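Local coordinates for proteasome protein (Corynebacterium glutamicum ATCC 13032, PDB 2P90) that is of unknown function but belongs to the PAC2 family, named after a proteasome-assembly chaperone, and packs as an assembly of three chains, at residues A31-G34 with Y35-G39; F61-D64 with E65-Y69; E184-L187 with K188-K192; R243-M246 with E247-E250; R257-G260 with A261-Q265. All blocks are in the same frame, centred on the assembly; numbering follows the deposited sequence.

Contact 1: residues A31-G34 with Y35-G39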
loop_
_atom_site.group_PDB
_atom_site.type_symbol
_atom_site.label_atom_id
_atom_site.label_comp_id
_atom_site.label_asym_id
_atom_site.label_seq_id
_atom_site.Cartn_x
_atom_site.Cartn_y
_atom_site.Cartn_z
ATOM N N ALA B 31 -15.869 7.987 13.065
ATOM C CA ALA B 31 -14.552 8.612 13.226
ATOM C C ALA B 31 -13.424 7.659 12.765
ATOM O O ALA B 31 -12.830 6.955 13.603
ATOM C CB ALA B 31 -14.343 8.993 14.688
ATOM N N LEU B 32 -13.111 7.660 11.463
ATOM C CA LEU B 32 -12.091 6.732 10.897
ATOM C C LEU B 32 -10.794 7.443 10.633
ATOM O O LEU B 32 -10.769 8.432 9.899
ATOM C CB LEU B 32 -12.563 6.052 9.586
ATOM C CG LEU B 32 -13.886 5.286 9.606
ATOM C CD1 LEU B 32 -14.206 4.724 8.188
ATOM C CD2 LEU B 32 -13.918 4.160 10.690
ATOM N N GLN B 33 -9.721 6.918 11.215
ATOM C CA GLN B 33 -8.408 7.519 11.111
ATOM C C GLN B 33 -7.724 6.971 9.831
ATOM O O GLN B 33 -7.869 5.799 9.488
ATOM C CB GLN B 33 -7.639 7.221 12.411
ATOM C CG GLN B 33 -6.300 7.953 12.594
ATOM C CD GLN B 33 -5.430 7.352 13.765
ATOM O OE1 GLN B 33 -5.962 6.693 14.686
ATOM N NE2 GLN B 33 -4.105 7.592 13.730
ATOM N N GLY B 34 -7.053 7.838 9.081
ATOM C CA GLY B 34 -6.313 7.408 7.905
ATOM C C GLY B 34 -6.611 8.159 6.623
ATOM O O GLY B 34 -5.911 7.996 5.607
ATOM N N TYR B 35 -7.626 9.009 6.671
ATOM C CA TYR B 35 -8.056 9.747 5.496
ATOM C C TYR B 35 -7.903 11.258 5.640
ATOM O O TYR B 35 -7.108 11.874 4.914
ATOM C CB TYR B 35 -9.502 9.380 5.139
ATOM C CG TYR B 35 -10.045 10.206 4.014
ATOM C CD1 TYR B 35 -9.390 10.235 2.762
ATOM C CD2 TYR B 35 -11.181 10.987 4.181
ATOM C CE1 TYR B 35 -9.870 10.986 1.705
ATOM C CE2 TYR B 35 -11.670 11.776 3.114
ATOM C CZ TYR B 35 -11.012 11.755 1.885
ATOM O OH TYR B 35 -11.485 12.508 0.827
ATOM N N ALA B 36 -8.677 11.862 6.549
ATOM C CA ALA B 36 -8.663 13.319 6.731
ATOM C C ALA B 36 -8.323 13.642 8.187
ATOM O O ALA B 36 -9.213 13.796 9.052
ATOM C CB ALA B 36 -9.998 13.925 6.329
ATOM N N ASP B 37 -7.034 13.723 8.464
ATOM C CA ASP B 37 -6.570 13.773 9.859
ATOM C C ASP B 37 -5.815 15.055 10.273
ATOM O O ASP B 37 -4.998 15.004 11.212
ATOM C CB ASP B 37 -5.722 12.541 10.177
ATOM C CG ASP B 37 -6.487 11.229 9.945
ATOM O OD1 ASP B 37 -7.564 10.998 10.585
ATOM O OD2 ASP B 37 -5.996 10.437 9.105
ATOM N N ALA B 38 -6.093 16.165 9.577
ATOM C CA ALA B 38 -5.481 17.464 9.908
ATOM C C ALA B 38 -5.667 17.805 11.398
ATOM O O ALA B 38 -6.770 17.701 11.926
ATOM C CB ALA B 38 -6.041 18.566 9.032
ATOM N N GLY B 39 -4.572 18.143 12.068
ATOM C CA GLY B 39 -4.606 18.460 13.497
ATOM C C GLY B 39 -4.942 17.264 14.383
ATOM O O GLY B 39 -5.160 17.430 15.617
HETATM O O HOH W 1 -9.695 10.380 8.876
#
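The carboxylate of Asp37 and the amide of Gln33 stand almost perpendicular, their planes 87° apart. Gln33 CG lies 3.9 Å from Asp37 OD1, while Asp37 OD2 offers the edge beside its sister oxygen, the syn lone pair, to a backbone N-H. This is the turn at the end of strand 27-33 in the mixed sheet of a PAC2-family fold, where the chain leaves the sheet before helix 41-52. The bond runs from Gly34 N to Asp37 OD2, 2.8 Å long with an N-H...O angle of 141°. Asp37 reaches back because its CG lies beside its own backbone N (chi1 -58°). The Tyr35 side chain leads away from segment 31-34, toward Tyr139 and Ser178, and it packs on Arg73 of the second subunit. That subunit also supplies Arg70, whose NH2 donates to Gly34 O, so the turn is held from within and across an interface. The nearby Glu43 carboxylate would probably disfavour a charged Asp37, an effect that the N-H and water donors probably offset in part. The water donates to Asp37 OD1 at 2.8 Å and accepts from Ala36 N at 2.9 Å.

Contact 2: residues F61-D64 with E65-Y69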
loop_
_atom_site.group_PDB
_atom_site.type_symbol
_atom_site.label_atom_id
_atom_site.label_comp_id
_atom_site.label_asym_id
_atom_site.label_seq_id
_atom_site.Cartn_x
_atom_site.Cartn_y
_atom_site.Cartn_z
ATOM N N PHE B 61 -14.720 -5.242 14.125
ATOM C CA PHE B 61 -14.354 -5.631 12.788
ATOM C C PHE B 61 -13.064 -6.476 12.758
ATOM O O PHE B 61 -12.157 -6.336 13.626
ATOM C CB PHE B 61 -14.286 -4.394 11.906
ATOM C CG PHE B 61 -15.648 -3.817 11.588
ATOM C CD1 PHE B 61 -16.251 -4.068 10.361
ATOM C CD2 PHE B 61 -16.351 -3.057 12.539
ATOM C CE1 PHE B 61 -17.533 -3.540 10.051
ATOM C CE2 PHE B 61 -17.635 -2.532 12.250
ATOM C CZ PHE B 61 -18.224 -2.780 10.990
ATOM N N ASN B 62 -13.029 -7.379 11.782
ATOM C CA ASN B 62 -11.877 -8.239 11.537
ATOM C C ASN B 62 -10.848 -7.526 10.693
ATOM O O ASN B 62 -11.054 -7.310 9.494
ATOM C CB ASN B 62 -12.304 -9.546 10.844
ATOM C CG ASN B 62 -11.128 -10.543 10.672
ATOM O OD1 ASN B 62 -9.984 -10.280 11.078
ATOM N ND2 ASN B 62 -11.418 -11.682 10.107
ATOM N N ASN B 63 -9.742 -7.164 11.322
ATOM C CA ASN B 63 -8.595 -6.540 10.642
ATOM C C ASN B 63 -7.911 -7.400 9.548
ATOM O O ASN B 63 -7.310 -6.874 8.626
ATOM C CB ASN B 63 -7.572 -6.113 11.686
ATOM C CG ASN B 63 -7.977 -4.845 12.425
ATOM O OD1 ASN B 63 -9.086 -4.297 12.230
ATOM N ND2 ASN B 63 -7.044 -4.328 13.247
ATOM N N ASP B 64 -8.027 -8.714 9.630
ATOM C CA ASP B 64 -7.489 -9.583 8.571
ATOM C C ASP B 64 -8.232 -9.387 7.244
ATOM O O ASP B 64 -7.637 -9.553 6.169
ATOM C CB ASP B 64 -7.490 -11.046 8.999
ATOM C CG ASP B 64 -6.347 -11.387 9.980
ATOM O OD1 ASP B 64 -5.448 -10.555 10.270
ATOM O OD2 ASP B 64 -6.324 -12.530 10.456
ATOM N N GLU B 65 -9.510 -8.992 7.329
ATOM C CA GLU B 65 -10.281 -8.706 6.123
ATOM C C GLU B 65 -10.044 -7.285 5.611
ATOM O O GLU B 65 -10.254 -7.040 4.442
ATOM C CB GLU B 65 -11.802 -8.934 6.343
ATOM C CG GLU B 65 -12.230 -10.406 6.578
ATOM C CD GLU B 65 -12.020 -11.332 5.370
ATOM O OE1 GLU B 65 -12.299 -10.963 4.203
ATOM O OE2 GLU B 65 -11.577 -12.467 5.592
ATOM N N LEU B 66 -9.574 -6.379 6.479
ATOM C CA LEU B 66 -9.746 -4.940 6.296
ATOM C C LEU B 66 -8.474 -4.124 6.180
ATOM O O LEU B 66 -8.478 -3.100 5.508
ATOM C CB LEU B 66 -10.696 -4.360 7.366
ATOM C CG LEU B 66 -12.184 -4.818 7.253
ATOM C CD1 LEU B 66 -13.020 -4.435 8.500
ATOM C CD2 LEU B 66 -12.890 -4.338 5.975
ATOM N N ILE B 67 -7.372 -4.628 6.748
ATOM C CA ILE B 67 -6.135 -3.851 6.935
ATOM C C ILE B 67 -4.934 -4.419 6.132
ATOM O O ILE B 67 -4.694 -5.647 6.100
ATOM C CB ILE B 67 -5.733 -3.821 8.471
ATOM C CG1 ILE B 67 -6.850 -3.219 9.373
ATOM C CG2 ILE B 67 -4.330 -3.214 8.717
ATOM C CD1 ILE B 67 -7.269 -1.763 9.091
ATOM N N ASP B 68 -4.186 -3.507 5.509
ATOM C CA ASP B 68 -2.849 -3.794 4.987
ATOM C C ASP B 68 -1.892 -3.516 6.128
ATOM O O ASP B 68 -1.555 -2.383 6.404
ATOM C CB ASP B 68 -2.507 -2.866 3.796
ATOM C CG ASP B 68 -1.116 -3.169 3.185
ATOM O OD1 ASP B 68 -0.155 -3.534 3.928
ATOM O OD2 ASP B 68 -0.970 -3.034 1.949
ATOM N N TYR B 69 -1.409 -4.561 6.784
ATOM C CA TYR B 69 -0.673 -4.344 8.034
ATOM C C TYR B 69 0.718 -3.779 7.788
ATOM O O TYR B 69 1.291 -3.145 8.692
ATOM C CB TYR B 69 -0.526 -5.617 8.813
ATOM C CG TYR B 69 -1.766 -6.223 9.399
ATOM C CD1 TYR B 69 -2.090 -6.026 10.746
ATOM C CD2 TYR B 69 -2.581 -7.068 8.632
ATOM C CE1 TYR B 69 -3.205 -6.653 11.314
ATOM C CE2 TYR B 69 -3.684 -7.673 9.181
ATOM C CZ TYR B 69 -3.991 -7.470 10.514
ATOM O OH TYR B 69 -5.069 -8.125 11.058
HETATM O O HOH W 2 -5.494 -8.175 5.769
#
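Asp64 and Tyr69 meet through a short side-chain bond that spans a brief, weakly bonded helix. From Asp64 CB the chain turns so that CG lies beside its own backbone N (chi1 -77°). There CG comes to 3.7 Å from Tyr69 OH, and at the tip OD1 receives the phenol, Tyr69 OH to Asp64 OD1 being 2.6 Å. The hydroxyl arrives on the anti side, 27° out of the carboxylate plane. OD1 also accepts from Gly117 N of the third subunit and OD2 from its Asp118 N, so both oxygens face the start of that chain's helix 116-129, whose dipole would probably favour the negative charge. On one face of the Tyr69 ring lies Ile67 CG2, 4.0 Å above the plane and offset toward the rim; Trp116 of the third subunit stacks on the ring too. Asn62 is the N-cap, its OD1 accepting from Asp64 N at 2.9 Å. Asn63 O takes both Leu66 N and Ile67 N from the same face of its plane. Phe61, ending strand 54-61, places CB 3.6 Å from Leu66 CD1, and both residues lean on Phe119 of their own chain's helix 116-129, while Asp68 caps the next helix, 69-72.

Contact 3: residues E184-L187 with K188-K192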
loop_
_atom_site.group_PDB
_atom_site.type_symbol
_atom_site.label_atom_id
_atom_site.label_comp_id
_atom_site.label_asym_id
_atom_site.label_seq_id
_atom_site.Cartn_x
_atom_site.Cartn_y
_atom_site.Cartn_z
ATOM N N GLU B 184 -21.335 6.932 3.107
ATOM C CA GLU B 184 -22.265 8.054 2.963
ATOM C C GLU B 184 -23.129 7.867 1.741
ATOM O O GLU B 184 -24.340 7.895 1.862
ATOM C CB GLU B 184 -21.545 9.400 2.846
ATOM C CG GLU B 184 -20.968 9.898 4.141
ATOM C CD GLU B 184 -20.620 11.349 4.044
ATOM O OE1 GLU B 184 -21.560 12.151 3.766
ATOM O OE2 GLU B 184 -19.443 11.703 4.262
ATOM N N LYS B 185 -22.508 7.653 0.581
ATOM C CA LYS B 185 -23.252 7.437 -0.647
ATOM C C LYS B 185 -24.221 6.258 -0.564
ATOM O O LYS B 185 -25.315 6.333 -1.094
ATOM C CB LYS B 185 -22.318 7.302 -1.850
ATOM C CG LYS B 185 -22.956 7.834 -3.132
ATOM C CD LYS B 185 -22.134 7.527 -4.365
ATOM C CE LYS B 185 -23.006 7.627 -5.625
ATOM N NZ LYS B 185 -24.206 6.729 -5.563
ATOM N N LEU B 186 -23.841 5.182 0.121
ATOM C CA LEU B 186 -24.727 4.017 0.240
ATOM C C LEU B 186 -25.940 4.261 1.182
ATOM O O LEU B 186 -27.039 3.722 0.977
ATOM C CB LEU B 186 -23.923 2.805 0.694
ATOM C CG LEU B 186 -24.611 1.448 0.820
ATOM C CD1 LEU B 186 -25.110 0.918 -0.551
ATOM C CD2 LEU B 186 -23.675 0.450 1.471
ATOM N N LEU B 187 -25.716 5.055 2.223
ATOM C CA LEU B 187 -26.765 5.403 3.175
ATOM C C LEU B 187 -27.764 6.282 2.441
ATOM O O LEU B 187 -28.940 5.959 2.413
ATOM C CB LEU B 187 -26.192 6.081 4.437
ATOM C CG LEU B 187 -25.572 5.142 5.478
ATOM C CD1 LEU B 187 -24.630 5.826 6.469
ATOM C CD2 LEU B 187 -26.652 4.364 6.213
ATOM N N LYS B 188 -27.286 7.334 1.788
ATOM C CA LYS B 188 -28.125 8.135 0.899
ATOM C C LYS B 188 -28.961 7.258 -0.063
ATOM O O LYS B 188 -30.201 7.248 0.020
ATOM C CB LYS B 188 -27.287 9.161 0.138
ATOM C CG LYS B 188 -28.068 9.973 -0.885
ATOM C CD LYS B 188 -27.140 10.934 -1.630
ATOM C CE LYS B 188 -26.419 10.231 -2.797
ATOM N NZ LYS B 188 -27.064 10.487 -4.149
ATOM N N ASP B 189 -28.287 6.504 -0.935
ATOM C CA ASP B 189 -28.942 5.654 -1.921
ATOM C C ASP B 189 -29.941 4.692 -1.295
ATOM O O ASP B 189 -30.879 4.251 -1.949
ATOM C CB ASP B 189 -27.902 4.836 -2.703
ATOM C CG ASP B 189 -27.013 5.690 -3.590
ATOM O OD1 ASP B 189 -27.252 6.913 -3.684
ATOM O OD2 ASP B 189 -26.068 5.129 -4.201
ATOM N N LYS B 190 -29.737 4.322 -0.043
ATOM C CA LYS B 190 -30.704 3.461 0.621
ATOM C C LYS B 190 -31.848 4.236 1.299
ATOM O O LYS B 190 -32.679 3.631 1.987
ATOM C CB LYS B 190 -30.010 2.537 1.624
ATOM C CG LYS B 190 -29.598 1.178 1.060
ATOM C CD LYS B 190 -28.576 0.514 1.976
ATOM C CE LYS B 190 -28.123 -0.838 1.436
ATOM N NZ LYS B 190 -28.806 -1.988 2.103
ATOM N N GLY B 191 -31.873 5.560 1.113
ATOM C CA GLY B 191 -32.909 6.451 1.692
ATOM C C GLY B 191 -32.676 6.955 3.113
ATOM O O GLY B 191 -33.604 7.432 3.752
ATOM N N LYS B 192 -31.443 6.869 3.608
ATOM C CA LYS B 192 -31.143 7.128 5.025
ATOM C C LYS B 192 -30.636 8.528 5.332
ATOM O O LYS B 192 -30.111 9.213 4.452
ATOM C CB LYS B 192 -30.059 6.159 5.520
ATOM C CG LYS B 192 -30.558 4.984 6.299
ATOM C CD LYS B 192 -31.002 3.896 5.364
ATOM C CE LYS B 192 -30.249 2.642 5.684
ATOM N NZ LYS B 192 -30.617 1.619 4.670
#
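Lys185 and Asp189, one turn apart at the end of helix 179-189, supply the charged part of this contact. Lys185 NZ reaches Asp189 OD2 at 2.8 Å, its chain running out from the helix and bending only at the last torsion (chi4 -56°) to bring the ammonium round to the carboxylate. The other oxygen, Asp189 OD1, has a long and therefore weaker ion pair with Lys188 NZ at 3.6 Å, so one carboxylate sits between two ammonium groups and would probably temper their mutual repulsion. Lys185 and Lys188 also pack against Thr84 and Val83 of the second subunit.

Apolar contacts occupy other sides of the helix. Leu186 and Lys190 run side by side, with Leu186 CD1 4.0 Å from Lys190 CE, and both lie on Val124 of helix 116-129. Leu187 and Lys192 cross at about a right angle, Leu187 CD2 touching Lys192 CB at 3.9 Å. Beyond that contact the Lys192 chain carries its ammonium to a salt bridge with Glu128.

Backbone bonds complete the account. Lys188 N to Glu184 O and Asp189 N to Lys185 O are regular helical bonds, while Lys190 N divides between Leu186 O and a weak bond to Leu187 O. Past it the pattern changes: Lys192 N reaches back to Leu187 O at 2.9 Å and Gly191 N to Lys188 O at 2.6 Å. With Gly191 at positive phi (86°) and Leu187 packed on Lys192, this is the classic Schellman motif that ends a helix.

Contact 4: residues R243-M246 with E247-E250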
loop_
_atom_site.group_PDB
_atom_site.type_symbol
_atom_site.label_atom_id
_atom_site.label_comp_id
_atom_site.label_asym_id
_atom_site.label_seq_id
_atom_site.Cartn_x
_atom_site.Cartn_y
_atom_site.Cartn_z
ATOM N N ARG B 243 -1.341 29.674 22.438
ATOM C CA ARG B 243 -0.253 30.451 23.022
ATOM C C ARG B 243 1.103 30.088 22.419
ATOM O O ARG B 243 1.933 30.983 22.162
ATOM C CB ARG B 243 -0.243 30.363 24.556
ATOM C CG ARG B 243 -1.478 30.993 25.223
ATOM C CD ARG B 243 -1.326 31.148 26.764
ATOM N NE ARG B 243 -1.236 29.870 27.485
ATOM C CZ ARG B 243 -2.271 29.220 28.033
ATOM N NH1 ARG B 243 -3.511 29.723 27.957
ATOM N NH2 ARG B 243 -2.066 28.060 28.670
ATOM N N GLN B 244 1.317 28.802 22.144
ATOM C CA GLN B 244 2.547 28.388 21.461
ATOM C C GLN B 244 2.631 28.966 20.046
ATOM O O GLN B 244 3.716 29.322 19.556
ATOM C CB GLN B 244 2.684 26.870 21.446
ATOM C CG GLN B 244 2.679 26.270 22.849
ATOM C CD GLN B 244 2.503 24.752 22.855
ATOM O OE1 GLN B 244 1.534 24.215 22.296
ATOM N NE2 GLN B 244 3.443 24.055 23.502
ATOM N N LEU B 245 1.465 29.082 19.417
ATOM C CA LEU B 245 1.341 29.628 18.081
ATOM C C LEU B 245 1.493 31.139 18.076
ATOM O O LEU B 245 2.077 31.682 17.153
ATOM C CB LEU B 245 -0.002 29.228 17.467
ATOM C CG LEU B 245 -0.179 28.103 16.435
ATOM C CD1 LEU B 245 0.989 27.117 16.270
ATOM C CD2 LEU B 245 -1.491 27.397 16.719
ATOM N N MET B 246 0.962 31.808 19.095
ATOM C CA MET B 246 1.138 33.262 19.211
ATOM C C MET B 246 2.625 33.598 19.318
ATOM O O MET B 246 3.139 34.437 18.586
ATOM C CB MET B 246 0.370 33.838 20.397
ATOM C CG MET B 246 -1.147 33.905 20.226
ATOM S SD MET B 246 -2.007 34.348 21.779
ATOM C CE MET B 246 -2.416 36.090 21.510
ATOM N N GLU B 247 3.299 32.897 20.220
ATOM C CA GLU B 247 4.718 33.051 20.481
ATOM C C GLU B 247 5.568 32.875 19.223
ATOM O O GLU B 247 6.522 33.617 19.023
ATOM C CB GLU B 247 5.149 32.063 21.570
ATOM C CG GLU B 247 6.577 32.259 22.063
ATOM C CD GLU B 247 7.023 31.224 23.105
ATOM O OE1 GLU B 247 6.225 30.300 23.456
ATOM O OE2 GLU B 247 8.190 31.347 23.564
ATOM N N GLN B 248 5.211 31.910 18.377
ATOM C CA GLN B 248 5.928 31.692 17.120
ATOM C C GLN B 248 5.685 32.744 16.052
ATOM O O GLN B 248 6.617 33.122 15.351
ATOM C CB GLN B 248 5.615 30.322 16.551
ATOM C CG GLN B 248 6.647 29.298 16.919
ATOM C CD GLN B 248 6.039 27.929 17.114
ATOM O OE1 GLN B 248 4.977 27.617 16.552
ATOM N NE2 GLN B 248 6.698 27.100 17.929
ATOM N N THR B 249 4.437 33.191 15.911
ATOM C CA THR B 249 4.102 34.209 14.913
ATOM C C THR B 249 4.690 35.548 15.346
ATOM O O THR B 249 5.130 36.344 14.508
ATOM C CB THR B 249 2.546 34.254 14.523
ATOM O OG1 THR B 249 2.187 35.545 13.992
ATOM C CG2 THR B 249 1.644 33.965 15.694
ATOM N N GLU B 250 4.731 35.749 16.661
ATOM C CA GLU B 250 5.356 36.923 17.296
ATOM C C GLU B 250 6.825 37.111 16.885
ATOM O O GLU B 250 7.254 38.213 16.583
ATOM C CB GLU B 250 5.243 36.820 18.835
ATOM C CG GLU B 250 5.700 38.053 19.595
ATOM C CD GLU B 250 4.986 39.324 19.122
ATOM O OE1 GLU B 250 3.728 39.353 19.147
ATOM O OE2 GLU B 250 5.683 40.291 18.719
#
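Arg243 and Glu247 meet through the main chain: Glu247 N donates to Arg243 O at 3.0 Å and nearly straight, with an angle of 169° at the hydrogen. Their side chains part. Glu247 CB lies over the same carbonyl before the rest of its chain extends outward.

Gln244 O accepts from Gln248 N at 3.2 Å and is also approached by the Gln248 side chain, whose CD lies 3.6 Å from Gln244 O. The first two torsions of Gln248 are off the usual values (chi1 -96°, chi2 146°), and the amide leans back toward the preceding turn as it leaves the helix. From the neighbouring position Leu245 passes it at a slant, with CD1 4.0 Å from Gln248 OE1. The Leu245 side chain otherwise turns to His147, Val205 and Tyr210, and Thr249 joins it on His147. Leu245 O itself is less surely placed.

Met246 O closes the segment, accepting from Glu250 N at 2.8 Å, with Glu250 CB only 3.2 Å from the same Met246 O.

Helix 232-250 thus has two characters in its last two turns. Leu245 packs on loops, and Thr249 on His147 and on helix 253-276, whereas the other residues are solvent-exposed. Between these two segments the hydrogen bonding is entirely backbone, so cohesion here rests on the helix itself and not on the Arg243 and Glu247 charges.

Contact 5: residues R257-G260 with A261-Q265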
loop_
_atom_site.group_PDB
_atom_site.type_symbol
_atom_site.label_atom_id
_atom_site.label_comp_id
_atom_site.label_asym_id
_atom_site.label_seq_id
_atom_site.Cartn_x
_atom_site.Cartn_y
_atom_site.Cartn_z
ATOM N N ARG B 257 2.734 38.265 8.423
ATOM C CA ARG B 257 2.268 38.712 7.136
ATOM C C ARG B 257 1.343 37.651 6.542
ATOM O O ARG B 257 0.249 37.958 6.063
ATOM C CB ARG B 257 3.501 38.963 6.268
ATOM C CG ARG B 257 3.315 38.923 4.752
ATOM C CD ARG B 257 4.230 39.970 4.050
ATOM N NE ARG B 257 5.592 40.044 4.611
ATOM C CZ ARG B 257 5.981 40.851 5.611
ATOM N NH1 ARG B 257 5.117 41.674 6.199
ATOM N NH2 ARG B 257 7.249 40.830 6.035
ATOM N N VAL B 258 1.779 36.397 6.629
ATOM C CA VAL B 258 1.017 35.244 6.174
ATOM C C VAL B 258 -0.279 35.015 6.958
ATOM O O VAL B 258 -1.304 34.684 6.363
ATOM C CB VAL B 258 1.912 33.981 6.176
ATOM C CG1 VAL B 258 1.068 32.668 6.068
ATOM C CG2 VAL B 258 2.956 34.087 5.048
ATOM N N VAL B 259 -0.235 35.214 8.275
ATOM C CA VAL B 259 -1.415 35.097 9.149
ATOM C C VAL B 259 -2.464 36.194 8.869
ATOM O O VAL B 259 -3.660 35.899 8.741
ATOM C CB VAL B 259 -1.000 35.068 10.681
ATOM C CG1 VAL B 259 -2.221 35.052 11.625
ATOM C CG2 VAL B 259 -0.078 33.864 10.955
ATOM N N GLY B 260 -2.006 37.444 8.767
ATOM C CA GLY B 260 -2.876 38.584 8.439
ATOM C C GLY B 260 -3.568 38.479 7.090
ATOM O O GLY B 260 -4.730 38.856 6.953
ATOM N N ALA B 261 -2.867 37.964 6.087
ATOM C CA ALA B 261 -3.485 37.704 4.780
ATOM C C ALA B 261 -4.593 36.611 4.833
ATOM O O ALA B 261 -5.637 36.746 4.193
ATOM C CB ALA B 261 -2.430 37.371 3.750
ATOM N N LEU B 262 -4.374 35.557 5.611
ATOM C CA LEU B 262 -5.430 34.553 5.866
ATOM C C LEU B 262 -6.592 35.106 6.697
ATOM O O LEU B 262 -7.747 34.680 6.525
ATOM C CB LEU B 262 -4.868 33.287 6.531
ATOM C CG LEU B 262 -3.805 32.466 5.775
ATOM C CD1 LEU B 262 -3.050 31.458 6.712
ATOM C CD2 LEU B 262 -4.423 31.753 4.552
ATOM N N GLU B 263 -6.282 36.049 7.589
ATOM C CA GLU B 263 -7.283 36.729 8.410
ATOM C C GLU B 263 -8.226 37.554 7.555
ATOM O O GLU B 263 -9.444 37.556 7.789
ATOM C CB GLU B 263 -6.608 37.626 9.443
ATOM C CG GLU B 263 -5.995 36.847 10.610
ATOM C CD GLU B 263 -5.214 37.716 11.598
ATOM O OE1 GLU B 263 -5.112 38.960 11.391
ATOM O OE2 GLU B 263 -4.695 37.145 12.585
ATOM N N GLN B 264 -7.653 38.223 6.551
ATOM C CA GLN B 264 -8.399 39.078 5.636
ATOM C C GLN B 264 -9.306 38.226 4.759
ATOM O O GLN B 264 -10.507 38.470 4.662
ATOM C CB GLN B 264 -7.435 39.907 4.777
ATOM C CG GLN B 264 -7.949 41.310 4.472
ATOM C CD GLN B 264 -7.010 42.148 3.570
ATOM O OE1 GLN B 264 -6.088 41.609 2.909
ATOM N NE2 GLN B 264 -7.261 43.473 3.520
ATOM N N GLN B 265 -8.713 37.215 4.130
ATOM C CA GLN B 265 -9.432 36.186 3.385
ATOM C C GLN B 265 -10.631 35.620 4.174
ATOM O O GLN B 265 -11.760 35.627 3.700
ATOM C CB GLN B 265 -8.428 35.086 3.037
ATOM C CG GLN B 265 -8.988 33.836 2.365
ATOM C CD GLN B 265 -7.866 32.919 1.838
ATOM O OE1 GLN B 265 -7.886 31.700 2.061
ATOM N NE2 GLN B 265 -6.883 33.511 1.132
#
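Val259 and Glu263 make the closest side-chain pairing on this turn of helix 253-276, an oblique meeting of a methyl with a carboxylate: Val259 CG1 is 3.4 Å from Glu263 OE2. Glu263 begins beside the carbonyl of the preceding turn, with CG only 3.1 Å from Val259 O, then runs extended (chi2 175°) so that its carboxylate passes alongside the valine. Its other oxygen, Glu263 OE1, lies 3.7 Å from Gly260 CA. On a neighbouring side of the helix Leu262 leans over the preceding turn, CG 3.4 Å from Val258 O, and its CD1 grazes Val258 CG1 at 4.3 Å.

The backbone sets these side chains in place. Glu263 N donates to Val259 O at 2.9 Å, and Ala261, Leu262 and Gln264 make the equivalent bonds to Arg257, Val258 and Gly260, as in any regular alpha-helix.

Farther out, the loop that carries Thr148 and Arg149 takes over. Thr148 OG1 is hydrogen-bonded to Glu263 OE2, and the Thr148 side chain also touches Val259, so one threonine meets both members of the pair, while Arg149 packs on Glu263. Leu262 rests on Thr144 and Tyr204.

The chemistry is therefore mixed. One carboxylate oxygen is held by a hydroxyl from a loop, and the same oxygen lies against a valine methyl; the hydroxyl bond probably helps to fix the carboxylate's rotation. Val259 and Leu262 are buried against the body of the protein, while Val258, Ala261 and Gln264 remain exposed.

In the fold
The five contacts follow one another in series, and with no ligand or known active site to relate them to, the assembly is the natural reference. Contacts 1 and 3 both face the second subunit, their centres about 22 Å apart, whereas contact 2 is bound mainly to the third; its centre is about 18 Å from that of contact 1. Contacts 4 and 5 touch no other chain. They belong to successive helices, 232-250 and 253-276, and meet directly where Thr249 OG1 lies 4.1 Å from Val259 CG2. Contacts 2 and 5 lie on opposite sides of the chain's centre, about 43 Å apart between centres, so the interface with the third subunit lies far from the C-terminal helix.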